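PDB 2EIH: alcohol dehydrogenase from Thermus thermophilus, which probably acts as a nicotinamide-dependent oxidoreductase of the zinc-containing medium-chain alcohol dehydrogenase family. Local coordinates for residues 9-15 and 46-50; 133-139 and 301-305; 157-163 and 260-264; 87-93 and 107-113. One frame throughout, in Å; residues are numbered along the deposited sequence.

Contact 1: residues 9-15 and 46-50; sequences RGGPEVL and VRKGV
Gly10 N donates to Arg47 O (3.0 Å), so the loop that leads from strand 2-6 to strand 15-19 in this medium-chain dehydrogenase fold crosses the C-terminal end of helix 41-48 and binds one of its last carbonyls. Arg9 CA adds a C-H...O contact to the same oxygen. The arginine then reaches back: Arg47 NH2 gives Gly10 O a 2.8 Å bond on a lone pair in the carbonyl plane, so Gly10 and Arg47 are joined twice. A bend at chi3 (60°) turns the guanidinium under the short 3-10 turn at Pro12-Val14, where Pro12 CD lies 3.3 Å above its plane, toward the rim. Val14 CG2 and Leu15 CD1 pack against the aliphatic part from one side, the latter meeting Arg47 CD at 4.0 Å. Outside the contact, Glu330 forms a salt bridge with Arg47 NH1 and His326 accepts from NE, tying the loop and helix to helix 322-330. Arg9 runs extended over the turn that follows helix 41-48, its NH1 bonded to Leu55 O while its buried NE has no partner in the model. Gly49 has no CB to collide with this chain, and Arg9 CD comes within 3.3 Å of Gly49 CA.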
loop_
_atom_site.group_PDB
_atom_site.type_symbol
_atom_site.label_atom_id
_atom_site.label_comp_id
_atom_site.label_asym_id
_atom_site.label_seq_id
_atom_site.Cartn_x
_atom_site.Cartn_y
_atom_site.Cartn_z
ATOM N N ARG A 9 -34.532 20.998 -20.568
ATOM C CA ARG A 9 -33.177 21.419 -20.230
ATOM C C ARG A 9 -32.967 22.904 -20.507
ATOM O O ARG A 9 -33.414 23.432 -21.524
ATOM C CB ARG A 9 -32.170 20.583 -21.023
ATOM C CG ARG A 9 -32.349 19.085 -20.807
ATOM C CD ARG A 9 -31.222 18.265 -21.414
ATOM N NE ARG A 9 -31.358 16.845 -21.100
ATOM C CZ ARG A 9 -32.285 16.047 -21.623
ATOM N NH1 ARG A 9 -32.338 14.766 -21.276
ATOM N NH2 ARG A 9 -33.154 16.520 -22.507
ATOM N N GLY A 10 -32.288 23.579 -19.588
ATOM C CA GLY A 10 -32.036 24.994 -19.761
ATOM C C GLY A 10 -31.652 25.703 -18.478
ATOM O O GLY A 10 -30.868 25.193 -17.673
ATOM N N GLY A 11 -32.209 26.897 -18.299
ATOM C CA GLY A 11 -31.921 27.681 -17.118
ATOM C C GLY A 11 -32.666 27.150 -15.916
ATOM O O GLY A 11 -33.553 26.323 -16.055
ATOM N N PRO A 12 -32.329 27.619 -14.708
ATOM C CA PRO A 12 -33.014 27.141 -13.504
ATOM C C PRO A 12 -34.540 27.229 -13.573
ATOM O O PRO A 12 -35.236 26.484 -12.883
ATOM C CB PRO A 12 -32.414 28.007 -12.391
ATOM C CG PRO A 12 -31.991 29.256 -13.106
ATOM C CD PRO A 12 -31.405 28.721 -14.382
ATOM N N GLU A 13 -35.049 28.116 -14.425
ATOM C CA GLU A 13 -36.491 28.295 -14.587
ATOM C C GLU A 13 -37.203 27.040 -15.098
ATOM O O GLU A 13 -38.427 26.948 -15.008
ATOM C CB GLU A 13 -36.778 29.471 -15.528
ATOM C CG GLU A 13 -35.967 29.434 -16.814
ATOM C CD GLU A 13 -36.254 30.607 -17.731
ATOM O OE1 GLU A 13 -36.182 31.767 -17.269
ATOM O OE2 GLU A 13 -36.540 30.375 -18.924
ATOM N N VAL A 14 -36.450 26.077 -15.626
ATOM C CA VAL A 14 -37.068 24.854 -16.127
ATOM C C VAL A 14 -37.514 23.982 -14.960
ATOM O O VAL A 14 -38.217 22.992 -15.154
ATOM C CB VAL A 14 -36.105 24.001 -17.013
ATOM C CG1 VAL A 14 -35.481 24.856 -18.095
ATOM C CG2 VAL A 14 -35.034 23.341 -16.151
ATOM N N LEU A 15 -37.090 24.338 -13.752
ATOM C CA LEU A 15 -37.462 23.573 -12.559
ATOM C C LEU A 15 -38.820 24.051 -12.036
ATOM O O LEU A 15 -38.986 25.210 -11.658
ATOM C CB LEU A 15 -36.387 23.724 -11.471
ATOM C CG LEU A 15 -35.010 23.129 -11.783
ATOM C CD1 LEU A 15 -33.996 23.569 -10.742
ATOM C CD2 LEU A 15 -35.097 21.610 -11.826
ATOM N N VAL A 46 -27.063 18.429 -15.070
ATOM C CA VAL A 46 -28.181 17.679 -15.616
ATOM C C VAL A 46 -29.250 18.654 -16.085
ATOM O O VAL A 46 -29.866 18.443 -17.129
ATOM C CB VAL A 46 -28.781 16.713 -14.581
ATOM C CG1 VAL A 46 -30.010 16.028 -15.160
ATOM C CG2 VAL A 46 -27.741 15.666 -14.200
ATOM N N ARG A 47 -29.461 19.729 -15.331
ATOM C CA ARG A 47 -30.460 20.719 -15.713
ATOM C C ARG A 47 -30.103 21.405 -17.029
ATOM O O ARG A 47 -30.948 21.547 -17.909
ATOM C CB ARG A 47 -30.629 21.779 -14.616
ATOM C CG ARG A 47 -31.413 23.000 -15.098
ATOM C CD ARG A 47 -31.682 24.029 -14.019
ATOM N NE ARG A 47 -30.490 24.600 -13.392
ATOM C CZ ARG A 47 -29.662 25.479 -13.950
ATOM N NH1 ARG A 47 -28.620 25.919 -13.255
ATOM N NH2 ARG A 47 -29.858 25.911 -15.187
ATOM N N LYS A 48 -28.856 21.840 -17.158
ATOM C CA LYS A 48 -28.415 22.513 -18.377
ATOM C C LYS A 48 -28.397 21.584 -19.583
ATOM O O LYS A 48 -28.523 22.035 -20.718
ATOM C CB LYS A 48 -27.023 23.108 -18.188
ATOM C CG LYS A 48 -26.996 24.336 -17.315
ATOM C CD LYS A 48 -25.586 24.880 -17.201
ATOM C CE LYS A 48 -25.597 26.258 -16.575
ATOM N NZ LYS A 48 -24.224 26.786 -16.362
ATOM N N GLY A 49 -28.237 20.288 -19.337
ATOM C CA GLY A 49 -28.205 19.334 -20.431
ATOM C C GLY A 49 -26.794 18.867 -20.724
ATOM O O GLY A 49 -26.572 18.019 -21.588
ATOM N N VAL A 50 -25.837 19.419 -19.991
ATOM C CA VAL A 50 -24.441 19.067 -20.152
ATOM C C VAL A 50 -24.166 17.642 -19.702
ATOM O O VAL A 50 -23.189 17.026 -20.124
ATOM C CB VAL A 50 -23.555 20.005 -19.336
ATOM C CG1 VAL A 50 -22.095 19.761 -19.672
ATOM C CG2 VAL A 50 -23.943 21.446 -19.607
#

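Contact 2: residues 133-139 and 301-305; sequences APKPKNL and LRFVE
Pro136 and Leu301 meet at the centre of a junction between two parts of the fold: the chain leaving strand 132-134, which belongs to the same sheet as strand 84-91, and helix 297-306, which follows the last strand of the parallel Rossmann-type sheet. The tight side is mainly aliphatic. Leu301 spreads its two methyls along the loop, CD1 against Ala133 CB at 3.6 Å and CD2 against Pro136 CD at 4.0 Å, with the leucine crossing the proline at about a right angle. One helical turn on, Val304 CG1 meets Leu139 CD1 at 3.5 Å; with chi1 at 175° that methyl stands opposite the valine's own backbone N and faces the loop. Val86 of strand 84-91 and Ile147 close in around this patch.

Toward solvent the hold is weaker, although Glu305 CG still comes within 3.3 Å of Pro136 CB. The extended glutamate chain brings OE2 to Lys137 N only in a long, weak hydrogen bond (3.4 Å). The side chain of Asn138 crosses that of Glu305 obliquely. The type I turn from Pro136 to Leu139 is held from behind by Lys135, whose NZ donates to Pro136 O (2.7 Å) and Leu139 O (2.6 Å) and also forms a salt bridge with Glu84. Cohesion across the contact therefore rests mainly on aliphatic side chains, while the strong polar bonds lie within the loop, which suggests that its shape owes more to Lys135 than to the helix it packs against.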
loop_
_atom_site.group_PDB
_atom_site.type_symbol
_atom_site.label_atom_id
_atom_site.label_comp_id
_atom_site.label_asym_id
_atom_site.label_seq_id
_atom_site.Cartn_x
_atom_site.Cartn_y
_atom_site.Cartn_z
ATOM N N ALA A 133 -28.227 4.816 5.017
ATOM C CA ALA A 133 -27.447 4.766 6.248
ATOM C C ALA A 133 -28.210 5.493 7.343
ATOM O O ALA A 133 -28.989 6.400 7.069
ATOM C CB ALA A 133 -26.087 5.408 6.039
ATOM N N PRO A 134 -27.996 5.102 8.606
ATOM C CA PRO A 134 -28.692 5.749 9.723
ATOM C C PRO A 134 -28.234 7.186 9.872
ATOM O O PRO A 134 -27.036 7.480 9.792
ATOM C CB PRO A 134 -28.292 4.891 10.920
ATOM C CG PRO A 134 -26.888 4.508 10.565
ATOM C CD PRO A 134 -27.023 4.114 9.104
ATOM N N LYS A 135 -29.197 8.079 10.052
ATOM C CA LYS A 135 -28.903 9.487 10.219
ATOM C C LYS A 135 -28.427 9.748 11.630
ATOM O O LYS A 135 -29.071 9.340 12.601
ATOM C CB LYS A 135 -30.149 10.343 9.972
ATOM C CG LYS A 135 -30.031 11.767 10.508
ATOM C CD LYS A 135 -31.399 12.424 10.655
ATOM C CE LYS A 135 -31.330 13.725 11.453
ATOM N NZ LYS A 135 -30.904 13.484 12.855
ATOM N N PRO A 136 -27.282 10.428 11.767
ATOM C CA PRO A 136 -26.763 10.737 13.105
ATOM C C PRO A 136 -27.843 11.524 13.877
ATOM O O PRO A 136 -28.460 12.435 13.327
ATOM C CB PRO A 136 -25.508 11.568 12.805
ATOM C CG PRO A 136 -25.804 12.166 11.447
ATOM C CD PRO A 136 -26.464 11.049 10.711
ATOM N N LYS A 137 -28.075 11.165 15.135
ATOM C CA LYS A 137 -29.099 11.837 15.921
ATOM C C LYS A 137 -28.728 13.218 16.435
ATOM O O LYS A 137 -29.588 13.972 16.887
ATOM C CB LYS A 137 -29.547 10.958 17.101
ATOM C CG LYS A 137 -30.258 9.677 16.683
ATOM C CD LYS A 137 -30.830 8.922 17.882
ATOM C CE LYS A 137 -31.410 7.570 17.466
ATOM N NZ LYS A 137 -32.468 7.707 16.419
ATOM N N ASN A 138 -27.457 13.571 16.372
ATOM C CA ASN A 138 -27.055 14.886 16.856
ATOM C C ASN A 138 -27.204 15.962 15.769
ATOM O O ASN A 138 -26.869 17.124 16.007
ATOM C CB ASN A 138 -25.601 14.857 17.355
ATOM C CG ASN A 138 -24.602 14.519 16.246
ATOM O OD1 ASN A 138 -23.499 15.082 16.184
ATOM N ND2 ASN A 138 -24.980 13.585 15.375
ATOM N N LEU A 139 -27.712 15.581 14.593
ATOM C CA LEU A 139 -27.875 16.525 13.480
ATOM C C LEU A 139 -29.302 16.817 13.045
ATOM O O LEU A 139 -30.208 16.005 13.258
ATOM C CB LEU A 139 -27.124 16.036 12.244
ATOM C CG LEU A 139 -25.599 15.926 12.246
ATOM C CD1 LEU A 139 -25.176 15.587 10.834
ATOM C CD2 LEU A 139 -24.955 17.227 12.707
ATOM N N LEU A 301 -19.968 9.170 8.887
ATOM C CA LEU A 301 -21.089 9.415 9.788
ATOM C C LEU A 301 -20.711 9.178 11.254
ATOM O O LEU A 301 -21.202 9.854 12.156
ATOM C CB LEU A 301 -22.297 8.560 9.351
ATOM C CG LEU A 301 -22.902 8.903 7.961
ATOM C CD1 LEU A 301 -23.916 7.857 7.511
ATOM C CD2 LEU A 301 -23.565 10.264 8.031
ATOM N N ARG A 302 -19.817 8.228 11.484
ATOM C CA ARG A 302 -19.332 7.927 12.834
ATOM C C ARG A 302 -18.592 9.161 13.375
ATOM O O ARG A 302 -18.864 9.609 14.474
ATOM C CB ARG A 302 -18.387 6.712 12.784
ATOM C CG ARG A 302 -18.646 5.646 13.848
ATOM C CD ARG A 302 -18.541 4.240 13.262
ATOM N NE ARG A 302 -17.293 4.036 12.522
ATOM C CZ ARG A 302 -17.199 3.261 11.443
ATOM N NH1 ARG A 302 -18.275 2.633 10.990
ATOM N NH2 ARG A 302 -16.038 3.094 10.818
ATOM N N PHE A 303 -17.658 9.699 12.593
ATOM C CA PHE A 303 -16.911 10.895 12.991
ATOM C C PHE A 303 -17.860 12.084 13.164
ATOM O O PHE A 303 -17.626 12.960 14.005
ATOM C CB PHE A 303 -15.827 11.255 11.955
ATOM C CG PHE A 303 -14.673 10.290 11.920
ATOM C CD1 PHE A 303 -14.396 9.556 10.767
ATOM C CD2 PHE A 303 -13.893 10.074 13.057
ATOM C CE1 PHE A 303 -13.364 8.611 10.749
ATOM C CE2 PHE A 303 -12.855 9.128 13.047
ATOM C CZ PHE A 303 -12.593 8.400 11.900
ATOM N N VAL A 304 -18.925 12.125 12.364
ATOM C CA VAL A 304 -19.892 13.215 12.465
ATOM C C VAL A 304 -20.655 13.145 13.786
ATOM O O VAL A 304 -20.911 14.172 14.395
ATOM C CB VAL A 304 -20.903 13.219 11.287
ATOM C CG1 VAL A 304 -21.965 14.293 11.514
ATOM C CG2 VAL A 304 -20.181 13.482 9.983
ATOM N N GLU A 305 -21.013 11.948 14.236
ATOM C CA GLU A 305 -21.715 11.841 15.509
ATOM C C GLU A 305 -20.804 12.211 16.667
ATOM O O GLU A 305 -21.272 12.674 17.697
ATOM C CB GLU A 305 -22.241 10.431 15.748
ATOM C CG GLU A 305 -23.371 10.033 14.847
ATOM C CD GLU A 305 -24.211 8.929 15.445
ATOM O OE1 GLU A 305 -23.680 7.814 15.637
ATOM O OE2 GLU A 305 -25.401 9.183 15.739
#

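Contact 3: residues 157-163 and 260-264; sequences MVVDKLG and RIAIA
Arg260 NH2 donates to Lys161 O at 2.9 Å, with the oxygen about 21° out of the guanidinium plane. The next carbonyl is used differently: Leu162 O sits 3.4 Å above that plane, over its centre, and takes a hydrogen bond from Lys238 NZ as well. Both oxygens lie where helix 148-161 runs out, and a helix dipole would probably add to the pull on the guanidinium. With a leucine in place of Arg260, Lys161 O would probably lose its charged mate and the end of the helix would be less firmly tied to the strand.

Next to this polar edge the contact is apolar. Ala262 CB fits between Leu162 CG (3.7 Å) and Met157 CB (3.8 Å), while Met157 bends at chi3 (-76°) to carry SD to Ala264 CB, 3.8 Å away. Leu162 CD2 lies over Arg260 O. A wider pi-type turn, closed by Leu162 N to Met157 O at 2.6 Å, goes with Met157 and the end of Leu162 both reaching the strand. The axes of helix segment 157-161 and strand segment 260-263 come within 9.2 Å at 120°, helix over sheet as in a Rossmann-type domain. Strand 259-263 lies between strands 236-241 and 285-288; Val240 of the first touches both Met157 and Leu162, Leu287 of the second touches Lys161, and Ile263, on the other face of the sheet, packs on Phe280 of the fourth subunit.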
loop_
_atom_site.group_PDB
_atom_site.type_symbol
_atom_site.label_atom_id
_atom_site.label_comp_id
_atom_site.label_asym_id
_atom_site.label_seq_id
_atom_site.Cartn_x
_atom_site.Cartn_y
_atom_site.Cartn_z
ATOM N N MET A 157 -10.375 11.812 -1.974
ATOM C CA MET A 157 -9.265 12.681 -2.343
ATOM C C MET A 157 -8.207 12.767 -1.238
ATOM O O MET A 157 -7.020 12.553 -1.491
ATOM C CB MET A 157 -9.772 14.086 -2.688
ATOM C CG MET A 157 -10.647 14.143 -3.932
ATOM S SD MET A 157 -11.117 15.856 -4.355
ATOM C CE MET A 157 -12.314 16.122 -3.155
ATOM N N VAL A 158 -8.643 13.053 -0.013
ATOM C CA VAL A 158 -7.748 13.184 1.141
ATOM C C VAL A 158 -7.149 11.857 1.619
ATOM O O VAL A 158 -5.932 11.690 1.661
ATOM C CB VAL A 158 -8.510 13.863 2.319
ATOM C CG1 VAL A 158 -7.629 13.947 3.561
ATOM C CG2 VAL A 158 -8.958 15.259 1.895
ATOM N N VAL A 159 -8.016 10.915 1.965
ATOM C CA VAL A 159 -7.585 9.619 2.466
ATOM C C VAL A 159 -6.982 8.649 1.423
ATOM O O VAL A 159 -5.814 8.283 1.527
ATOM C CB VAL A 159 -8.760 8.949 3.219
ATOM C CG1 VAL A 159 -8.322 7.640 3.839
ATOM C CG2 VAL A 159 -9.271 9.894 4.294
ATOM N N ASP A 160 -7.763 8.244 0.424
ATOM C CA ASP A 160 -7.280 7.310 -0.596
ATOM C C ASP A 160 -6.313 7.903 -1.638
ATOM O O ASP A 160 -5.212 7.399 -1.822
ATOM C CB ASP A 160 -8.480 6.647 -1.296
ATOM C CG ASP A 160 -9.442 5.976 -0.308
ATOM O OD1 ASP A 160 -8.976 5.156 0.518
ATOM O OD2 ASP A 160 -10.662 6.252 -0.361
ATOM N N LYS A 161 -6.719 8.967 -2.314
ATOM C CA LYS A 161 -5.884 9.603 -3.333
ATOM C C LYS A 161 -4.622 10.281 -2.803
ATOM O O LYS A 161 -3.517 9.939 -3.209
ATOM C CB LYS A 161 -6.705 10.638 -4.104
ATOM C CG LYS A 161 -7.105 10.221 -5.501
ATOM C CD LYS A 161 -7.864 8.913 -5.567
ATOM C CE LYS A 161 -8.253 8.675 -7.011
ATOM N NZ LYS A 161 -8.812 7.340 -7.307
ATOM N N LEU A 162 -4.782 11.243 -1.904
ATOM C CA LEU A 162 -3.637 11.966 -1.368
ATOM C C LEU A 162 -2.903 11.248 -0.239
ATOM O O LEU A 162 -1.754 11.580 0.068
ATOM C CB LEU A 162 -4.080 13.344 -0.873
ATOM C CG LEU A 162 -4.672 14.286 -1.920
ATOM C CD1 LEU A 162 -5.487 15.355 -1.218
ATOM C CD2 LEU A 162 -3.570 14.895 -2.776
ATOM N N GLY A 163 -3.560 10.273 0.385
ATOM C CA GLY A 163 -2.932 9.562 1.487
ATOM C C GLY A 163 -2.429 10.525 2.558
ATOM O O GLY A 163 -1.346 10.334 3.119
ATOM N N ARG A 260 1.346 15.722 -4.317
ATOM C CA ARG A 260 0.185 15.134 -4.935
ATOM C C ARG A 260 -0.950 16.142 -4.964
ATOM O O ARG A 260 -1.167 16.890 -4.011
ATOM C CB ARG A 260 -0.183 13.856 -4.178
ATOM C CG ARG A 260 0.897 12.807 -4.360
ATOM C CD ARG A 260 1.049 11.856 -3.205
ATOM N NE ARG A 260 -0.006 10.864 -3.124
ATOM C CZ ARG A 260 0.031 9.831 -2.286
ATOM N NH1 ARG A 260 1.068 9.666 -1.474
ATOM N NH2 ARG A 260 -0.966 8.956 -2.247
ATOM N N ILE A 261 -1.657 16.170 -6.087
ATOM C CA ILE A 261 -2.774 17.086 -6.282
ATOM C C ILE A 261 -4.005 16.267 -6.659
ATOM O O ILE A 261 -3.992 15.544 -7.647
ATOM C CB ILE A 261 -2.446 18.084 -7.412
ATOM C CG1 ILE A 261 -1.131 18.813 -7.088
ATOM C CG2 ILE A 261 -3.580 19.083 -7.587
ATOM C CD1 ILE A 261 -0.509 19.546 -8.275
ATOM N N ALA A 262 -5.058 16.365 -5.854
ATOM C CA ALA A 262 -6.291 15.637 -6.120
ATOM C C ALA A 262 -7.302 16.612 -6.717
ATOM O O ALA A 262 -7.555 17.677 -6.160
ATOM C CB ALA A 262 -6.843 15.037 -4.830
ATOM N N ILE A 263 -7.874 16.246 -7.854
ATOM C CA ILE A 263 -8.843 17.098 -8.518
ATOM C C ILE A 263 -10.220 16.469 -8.620
ATOM O O ILE A 263 -10.390 15.408 -9.207
ATOM C CB ILE A 263 -8.359 17.479 -9.925
ATOM C CG1 ILE A 263 -7.188 18.454 -9.819
ATOM C CG2 ILE A 263 -9.504 18.078 -10.720
ATOM C CD1 ILE A 263 -6.664 18.923 -11.143
ATOM N N ALA A 264 -11.201 17.161 -8.052
ATOM C CA ALA A 264 -12.581 16.699 -8.042
ATOM C C ALA A 264 -13.282 16.896 -9.379
ATOM O O ALA A 264 -13.085 16.128 -10.324
ATOM C CB ALA A 264 -13.349 17.419 -6.949
#

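Contact 4: residues 87-93 and 107-113; sequences INPGLSC and CPRYQIL. With ZN (zinc ion), chain C.
A four-cysteine zinc site, the structural zinc lobe of medium-chain dehydrogenases, brings Cys93 and Cys107 together: their SG atoms bind the zinc ion at 2.5 and 2.6 Å, and Cys96 and Cys99 complete the site. Arg109 N adds a weak bond to Cys107 SG. Away from the metal the two chains pair as antiparallel strands. Leu91 and Gln111 form the hydrogen-bonded pair, with Gln111 N to Leu91 O at 2.7 Å; Gly90 and Ile112 are the non-hydrogen-bonded pair, and Leu113 N reaches Pro89 O at 3.1 Å, nearly straight at 163°. Tyr110 points CG opposite its own backbone N (chi1 -173°), which brings CD2 to 3.2 Å from Leu91 O and OH to 3.6 Å from Gly90 CA, while Ser92 CB comes at the ring edge. Replacing Tyr110 with an alanine would probably open a gap beside Gly90 and Ser92, close to the zinc loop. Leu91 CD1 packs on Leu113 CB, and Ile87 CG2 on Leu113 CD2 at 3.8 Å. Strand 84-91 also pairs with strands 64-72 and 132-134; Pro89 rests on Pro148 and Leu149 at the start of helix 148-161, and helix 97-100 brings Cys99 against Ser92 and Cys107.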
loop_
_atom_site.group_PDB
_atom_site.type_symbol
_atom_site.label_atom_id
_atom_site.label_comp_id
_atom_site.label_asym_id
_atom_site.label_seq_id
_atom_site.Cartn_x
_atom_site.Cartn_y
_atom_site.Cartn_z
ATOM N N ILE A 87 -29.074 9.295 2.661
ATOM C CA ILE A 87 -28.901 8.535 1.434
ATOM C C ILE A 87 -27.440 8.463 1.015
ATOM O O ILE A 87 -26.707 9.431 1.154
ATOM C CB ILE A 87 -29.727 9.204 0.321
ATOM C CG1 ILE A 87 -31.224 9.021 0.617
ATOM C CG2 ILE A 87 -29.289 8.700 -1.037
ATOM C CD1 ILE A 87 -32.113 9.903 -0.208
ATOM N N ASN A 88 -27.030 7.297 0.523
ATOM C CA ASN A 88 -25.669 7.038 0.021
ATOM C C ASN A 88 -25.954 7.141 -1.482
ATOM O O ASN A 88 -26.449 6.193 -2.081
ATOM C CB ASN A 88 -25.255 5.607 0.377
ATOM C CG ASN A 88 -23.758 5.449 0.554
ATOM O OD1 ASN A 88 -22.970 5.857 -0.300
ATOM N ND2 ASN A 88 -23.360 4.822 1.651
ATOM N N PRO A 89 -25.632 8.283 -2.106
ATOM C CA PRO A 89 -25.873 8.544 -3.530
ATOM C C PRO A 89 -25.265 7.626 -4.587
ATOM O O PRO A 89 -25.584 7.755 -5.773
ATOM C CB PRO A 89 -25.434 9.994 -3.683
ATOM C CG PRO A 89 -24.300 10.083 -2.732
ATOM C CD PRO A 89 -24.745 9.302 -1.525
ATOM N N GLY A 90 -24.425 6.678 -4.175
ATOM C CA GLY A 90 -23.799 5.783 -5.140
ATOM C C GLY A 90 -24.607 4.565 -5.553
ATOM O O GLY A 90 -24.863 3.678 -4.739
ATOM N N LEU A 91 -25.000 4.519 -6.821
ATOM C CA LEU A 91 -25.764 3.387 -7.349
ATOM C C LEU A 91 -24.937 2.537 -8.316
ATOM O O LEU A 91 -24.377 3.039 -9.291
ATOM C CB LEU A 91 -27.024 3.871 -8.062
ATOM C CG LEU A 91 -28.156 4.378 -7.170
ATOM C CD1 LEU A 91 -27.659 5.546 -6.335
ATOM C CD2 LEU A 91 -29.326 4.806 -8.039
ATOM N N SER A 92 -24.879 1.243 -8.036
ATOM C CA SER A 92 -24.126 0.306 -8.853
ATOM C C SER A 92 -24.914 -0.995 -8.957
ATOM O O SER A 92 -25.985 -1.127 -8.354
ATOM C CB SER A 92 -22.758 0.046 -8.213
ATOM O OG SER A 92 -22.908 -0.353 -6.856
ATOM N N CYS A 93 -24.389 -1.963 -9.706
ATOM C CA CYS A 93 -25.092 -3.240 -9.875
ATOM C C CYS A 93 -24.753 -4.254 -8.790
ATOM O O CYS A 93 -25.458 -5.249 -8.622
ATOM C CB CYS A 93 -24.793 -3.839 -11.256
ATOM S SG CYS A 93 -23.093 -4.418 -11.488
ATOM N N CYS A 107 -17.891 1.224 -11.146
ATOM C CA CYS A 107 -18.717 0.248 -11.848
ATOM C C CYS A 107 -19.055 0.777 -13.238
ATOM O O CYS A 107 -19.282 1.974 -13.423
ATOM C CB CYS A 107 -20.014 -0.003 -11.072
ATOM S SG CYS A 107 -21.307 -0.851 -12.026
ATOM N N PRO A 108 -19.084 -0.107 -14.241
ATOM C CA PRO A 108 -19.409 0.363 -15.590
ATOM C C PRO A 108 -20.842 0.909 -15.673
ATOM O O PRO A 108 -21.141 1.748 -16.527
ATOM C CB PRO A 108 -19.182 -0.879 -16.452
ATOM C CG PRO A 108 -19.452 -2.013 -15.499
ATOM C CD PRO A 108 -18.780 -1.549 -14.236
ATOM N N ARG A 109 -21.707 0.451 -14.765
ATOM C CA ARG A 109 -23.114 0.878 -14.707
ATOM C C ARG A 109 -23.371 1.856 -13.554
ATOM O O ARG A 109 -24.519 2.122 -13.194
ATOM C CB ARG A 109 -24.034 -0.341 -14.537
ATOM C CG ARG A 109 -24.090 -1.283 -15.740
ATOM C CD ARG A 109 -24.856 -0.646 -16.902
ATOM N NE ARG A 109 -24.788 -1.420 -18.146
ATOM C CZ ARG A 109 -23.718 -1.485 -18.941
ATOM N NH1 ARG A 109 -23.753 -2.218 -20.048
ATOM N NH2 ARG A 109 -22.613 -0.812 -18.636
ATOM N N TYR A 110 -22.293 2.383 -12.982
ATOM C CA TYR A 110 -22.376 3.311 -11.870
ATOM C C TYR A 110 -23.260 4.500 -12.170
ATOM O O TYR A 110 -23.184 5.090 -13.247
ATOM C CB TYR A 110 -20.988 3.811 -11.496
ATOM C CG TYR A 110 -20.966 4.652 -10.244
ATOM C CD1 TYR A 110 -20.439 5.941 -10.262
ATOM C CD2 TYR A 110 -21.438 4.145 -9.037
ATOM C CE1 TYR A 110 -20.374 6.709 -9.109
ATOM C CE2 TYR A 110 -21.381 4.893 -7.872
ATOM C CZ TYR A 110 -20.842 6.179 -7.909
ATOM O OH TYR A 110 -20.739 6.918 -6.748
ATOM N N GLN A 111 -24.093 4.856 -11.201
ATOM C CA GLN A 111 -24.993 5.983 -11.355
ATOM C C GLN A 111 -25.245 6.706 -10.048
ATOM O O GLN A 111 -25.460 6.091 -8.996
ATOM C CB GLN A 111 -26.319 5.510 -11.911
ATOM C CG GLN A 111 -26.399 5.587 -13.395
ATOM C CD GLN A 111 -27.747 5.128 -13.891
ATOM O OE1 GLN A 111 -28.778 5.423 -13.273
ATOM N NE2 GLN A 111 -27.757 4.412 -15.017
ATOM N N ILE A 112 -25.221 8.025 -10.118
ATOM C CA ILE A 112 -25.469 8.820 -8.935
ATOM C C ILE A 112 -26.955 9.147 -8.915
ATOM O O ILE A 112 -27.514 9.566 -9.929
ATOM C CB ILE A 112 -24.658 10.124 -8.966
ATOM C CG1 ILE A 112 -23.200 9.816 -9.343
ATOM C CG2 ILE A 112 -24.716 10.794 -7.609
ATOM C CD1 ILE A 112 -22.312 11.037 -9.429
ATOM N N LEU A 113 -27.599 8.924 -7.772
ATOM C CA LEU A 113 -29.022 9.213 -7.631
ATOM C C LEU A 113 -29.311 10.610 -8.185
ATOM O O LEU A 113 -28.560 11.555 -7.934
ATOM C CB LEU A 113 -29.430 9.142 -6.153
ATOM C CG LEU A 113 -30.890 9.444 -5.801
ATOM C CD1 LEU A 113 -31.793 8.499 -6.556
ATOM C CD2 LEU A 113 -31.110 9.308 -4.309
HETATM ZN ZN ZN C . -21.135 -3.117 -10.711
#

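From the N terminus, contact 1 comes first: its 30 intervening residues run through strands 15-19 and 29-38 into helix 41-48, which returns to the loop after strand 2-6. Contact 4 follows in series and closes the short loop that carries helix 97-100 and the zinc. Next the chain opens contact 2 on strand 132-134, a sheet neighbour of the strand 84-91 used by contact 4; the two contacts' nearest atoms are about 5 Å apart. Contact 2 closes only at residues 301-305, and contact 3 both opens and closes within that span, so none cross. Contact 2 joins the exit of strand 132-134 to helix 297-306, contact 3 helix 148-161 to the parallel sheet; contact 1 lies across the chain's centre from both.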